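Local coordinates for uncharacterized protein (PDB 3BL4) that is of unknown function but carries a domain of unknown function of the STAS clan and forms a two-chain assembly, at residues G20-T25 and N45-D50. Numbering follows the deposited sequence.
Sequences GILRLT and NQLCGD
L22 meets the last turn of helix 34-48 through both branches of its side chain, and C48 takes most of the contact. The sulfur of C48 lies at the fork of the leucine: SG is 3.4 Å from CD1 of L22 and 3.8 Å from its CD2, so it touches both methyls and sits nearer CD1. CD2 of L22 also touches CD2 of L47, 4.1 Å away, where the two leucines run past each other in opposite senses at the more exposed border. No hydrogen bond links the segments, and their nearest CA atoms, those of L22 and C48, are 8.8 Å apart, so side chains alone bridge the gap. In L47, CG is turned opposite the backbone N (chi1 173°), which swings the end of the side chain over to L22, where CD2 is the methyl that touches. An alanine in place of L22 would lack both methyls and would probably open a gap beside the buried C48 sulfur and deprive L47 CD2 of its partner. Just beyond C48, G49 leaves the helix with positive phi (60°), while its N still bonds to N45 O at 3.0 Å. N45 in turn hydrogen-bonds through its side-chain amide to Q78 and P76 of the second subunit. The contact packs the helix of a beta-alpha-beta unit onto its first strand, 22-25, which pairs with strands 14-16 and 53-58; L16, V44, H53 and M55 also touch L22, placing it between sheet and helix.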
ATOM      1  N   GLY A  20     -17.465  20.045   2.903  1.00 28.89           N
ATOM      2  CA  GLY A  20     -17.189  18.954   3.846  1.00 28.49           C
ATOM      3  C   GLY A  20     -16.262  17.873   3.320  1.00 28.80           C
ATOM      4  O   GLY A  20     -16.105  16.822   3.940  1.00 29.87           O
ATOM      5  N   ILE A  21     -15.637  18.128   2.177  1.00 28.97           N
ATOM      6  CA  ILE A  21     -14.726  17.168   1.562  1.00 27.88           C
ATOM      7  C   ILE A  21     -13.286  17.609   1.810  1.00 25.03           C
ATOM      8  O   ILE A  21     -12.967  18.767   1.607  1.00 26.13           O
ATOM      9  CB  ILE A  21     -15.064  17.028   0.064  1.00 26.89           C
ATOM     10  CG1 ILE A  21     -16.369  16.237  -0.065  1.00 28.86           C
ATOM     11  CG2 ILE A  21     -13.963  16.347  -0.672  1.00 22.14           C
ATOM     12  CD1 ILE A  21     -17.036  16.357  -1.398  1.00 30.47           C
ATOM     13  N   LEU A  22     -12.444  16.697   2.297  1.00 23.72           N
ATOM     14  CA  LEU A  22     -10.997  16.939   2.390  1.00 24.66           C
ATOM     15  C   LEU A  22     -10.344  16.786   1.029  1.00 24.96           C
ATOM     16  O   LEU A  22     -10.687  15.877   0.285  1.00 24.54           O
ATOM     17  CB  LEU A  22     -10.319  15.949   3.344  1.00 25.67           C
ATOM     18  CG  LEU A  22     -10.617  15.992   4.843  1.00 25.52           C
ATOM     19  CD1 LEU A  22     -10.395  14.616   5.471  1.00 22.35           C
ATOM     20  CD2 LEU A  22      -9.779  17.037   5.536  1.00 27.07           C
ATOM     21  N   ARG A  23      -9.399  17.673   0.712  1.00 25.08           N
ATOM     22  CA  ARG A  23      -8.602  17.553  -0.505  1.00 25.92           C
ATOM     23  C   ARG A  23      -7.128  17.575  -0.155  1.00 25.86           C
ATOM     24  O   ARG A  23      -6.626  18.566   0.382  1.00 24.51           O
ATOM     25  CB  ARG A  23      -8.950  18.674  -1.489  1.00 27.45           C
ATOM     26  CG  ARG A  23     -10.369  18.523  -1.960  1.00 29.94           C
ATOM     27  CD  ARG A  23     -10.856  19.600  -2.893  1.00 35.32           C
ATOM     28  NE  ARG A  23     -12.318  19.515  -2.964  1.00 38.76           N
ATOM     29  CZ  ARG A  23     -13.059  19.899  -3.995  1.00 44.11           C
ATOM     30  NH1 ARG A  23     -12.500  20.396  -5.088  1.00 46.49           N
ATOM     31  NH2 ARG A  23     -14.383  19.764  -3.936  1.00 43.61           N
ATOM     32  N   LEU A  24      -6.456  16.463  -0.444  1.00 25.95           N
ATOM     33  CA  LEU A  24      -5.015  16.320  -0.235  1.00 24.82           C
ATOM     34  C   LEU A  24      -4.262  16.268  -1.569  1.00 25.76           C
ATOM     35  O   LEU A  24      -4.551  15.444  -2.430  1.00 22.42           O
ATOM     36  CB  LEU A  24      -4.724  15.052   0.576  1.00 24.17           C
ATOM     37  CG  LEU A  24      -3.256  14.688   0.850  1.00 28.15           C
ATOM     38  CD1 LEU A  24      -2.522  15.749   1.682  1.00 23.10           C
ATOM     39  CD2 LEU A  24      -3.178  13.305   1.493  1.00 23.59           C
ATOM     40  N   THR A  25      -3.271  17.142  -1.717  1.00 27.08           N
ATOM     41  CA  THR A  25      -2.373  17.078  -2.854  1.00 27.05           C
ATOM     42  C   THR A  25      -1.220  16.164  -2.473  1.00 26.76           C
ATOM     43  O   THR A  25      -0.367  16.527  -1.661  1.00 26.03           O
ATOM     44  CB  THR A  25      -1.883  18.480  -3.272  1.00 27.09           C
ATOM     45  OG1 THR A  25      -2.956  19.159  -3.927  1.00 31.21           O
ATOM     46  CG2 THR A  25      -0.713  18.387  -4.243  1.00 29.58           C
ATOM     47  N   ASN A  45      -5.244  13.868   9.701  1.00 28.12           N
ATOM     48  CA  ASN A  45      -5.806  13.522  11.007  1.00 28.89           C
ATOM     49  C   ASN A  45      -5.760  14.704  11.953  1.00 27.62           C
ATOM     50  O   ASN A  45      -6.725  14.944  12.643  1.00 27.11           O
ATOM     51  CB  ASN A  45      -5.094  12.301  11.629  1.00 28.61           C
ATOM     52  CG  ASN A  45      -5.398  10.995  10.890  1.00 29.44           C
ATOM     53  OD1 ASN A  45      -6.452  10.858  10.266  1.00 27.48           O
ATOM     54  ND2 ASN A  45      -4.469  10.032  10.960  1.00 18.79           N
ATOM     55  N   GLN A  46      -4.657  15.444  11.968  1.00 27.85           N
ATOM     56  CA  GLN A  46      -4.554  16.631  12.820  1.00 30.01           C
ATOM     57  C   GLN A  46      -5.576  17.705  12.423  1.00 30.41           C
ATOM     58  O   GLN A  46      -6.150  18.367  13.285  1.00 32.12           O
ATOM     59  CB  GLN A  46      -3.142  17.204  12.777  1.00 28.44           C
ATOM     60  CG  GLN A  46      -2.082  16.319  13.414  1.00 31.24           C
ATOM     61  CD  GLN A  46      -0.672  16.906  13.289  1.00 31.41           C
ATOM     62  OE1 GLN A  46      -0.366  17.620  12.336  1.00 30.62           O
ATOM     63  NE2 GLN A  46       0.181  16.614  14.270  1.00 31.81           N
ATOM     64  N   LEU A  47      -5.821  17.860  11.126  1.00 29.72           N
ATOM     65  CA  LEU A  47      -6.801  18.843  10.647  1.00 29.27           C
ATOM     66  C   LEU A  47      -8.207  18.423  11.020  1.00 29.91           C
ATOM     67  O   LEU A  47      -9.016  19.257  11.377  1.00 30.66           O
ATOM     68  CB  LEU A  47      -6.683  19.036   9.129  1.00 28.95           C
ATOM     69  CG  LEU A  47      -7.716  19.896   8.403  1.00 30.28           C
ATOM     70  CD1 LEU A  47      -7.801  21.269   9.050  1.00 26.14           C
ATOM     71  CD2 LEU A  47      -7.365  20.006   6.936  1.00 29.36           C
ATOM     72  N   CYS A  48      -8.502  17.131  10.922  1.00 31.61           N
ATOM     73  CA  CYS A  48      -9.857  16.624  11.152  1.00 32.01           C
ATOM     74  C   CYS A  48     -10.243  16.614  12.625  1.00 33.44           C
ATOM     75  O   CYS A  48     -11.412  16.801  12.970  1.00 32.12           O
ATOM     76  CB  CYS A  48      -9.992  15.211  10.606  1.00 31.51           C
ATOM     77  SG  CYS A  48     -10.096  15.117   8.816  1.00 28.91           S
ATOM     78  N   GLY A  49      -9.256  16.372  13.479  1.00 33.83           N
ATOM     79  CA  GLY A  49      -9.497  16.250  14.899  1.00 35.33           C
ATOM     80  C   GLY A  49     -10.457  15.110  15.124  1.00 36.08           C
ATOM     81  O   GLY A  49     -10.200  13.994  14.678  1.00 36.46           O
ATOM     82  N   ASP A  50     -11.573  15.403  15.789  1.00 38.44           N
ATOM     83  CA  ASP A  50     -12.566  14.388  16.177  1.00 39.99           C
ATOM     84  C   ASP A  50     -13.519  14.002  15.059  1.00 39.03           C
ATOM     85  O   ASP A  50     -14.230  12.996  15.172  1.00 39.63           O
ATOM     86  CB  ASP A  50     -13.407  14.886  17.367  1.00 42.12           C
ATOM     87  CG  ASP A  50     -12.679  14.755  18.697  1.00 46.56           C
ATOM     88  OD1 ASP A  50     -12.092  13.673  18.945  1.00 51.55           O
ATOM     89  OD2 ASP A  50     -12.698  15.731  19.490  1.00 50.63           O
TER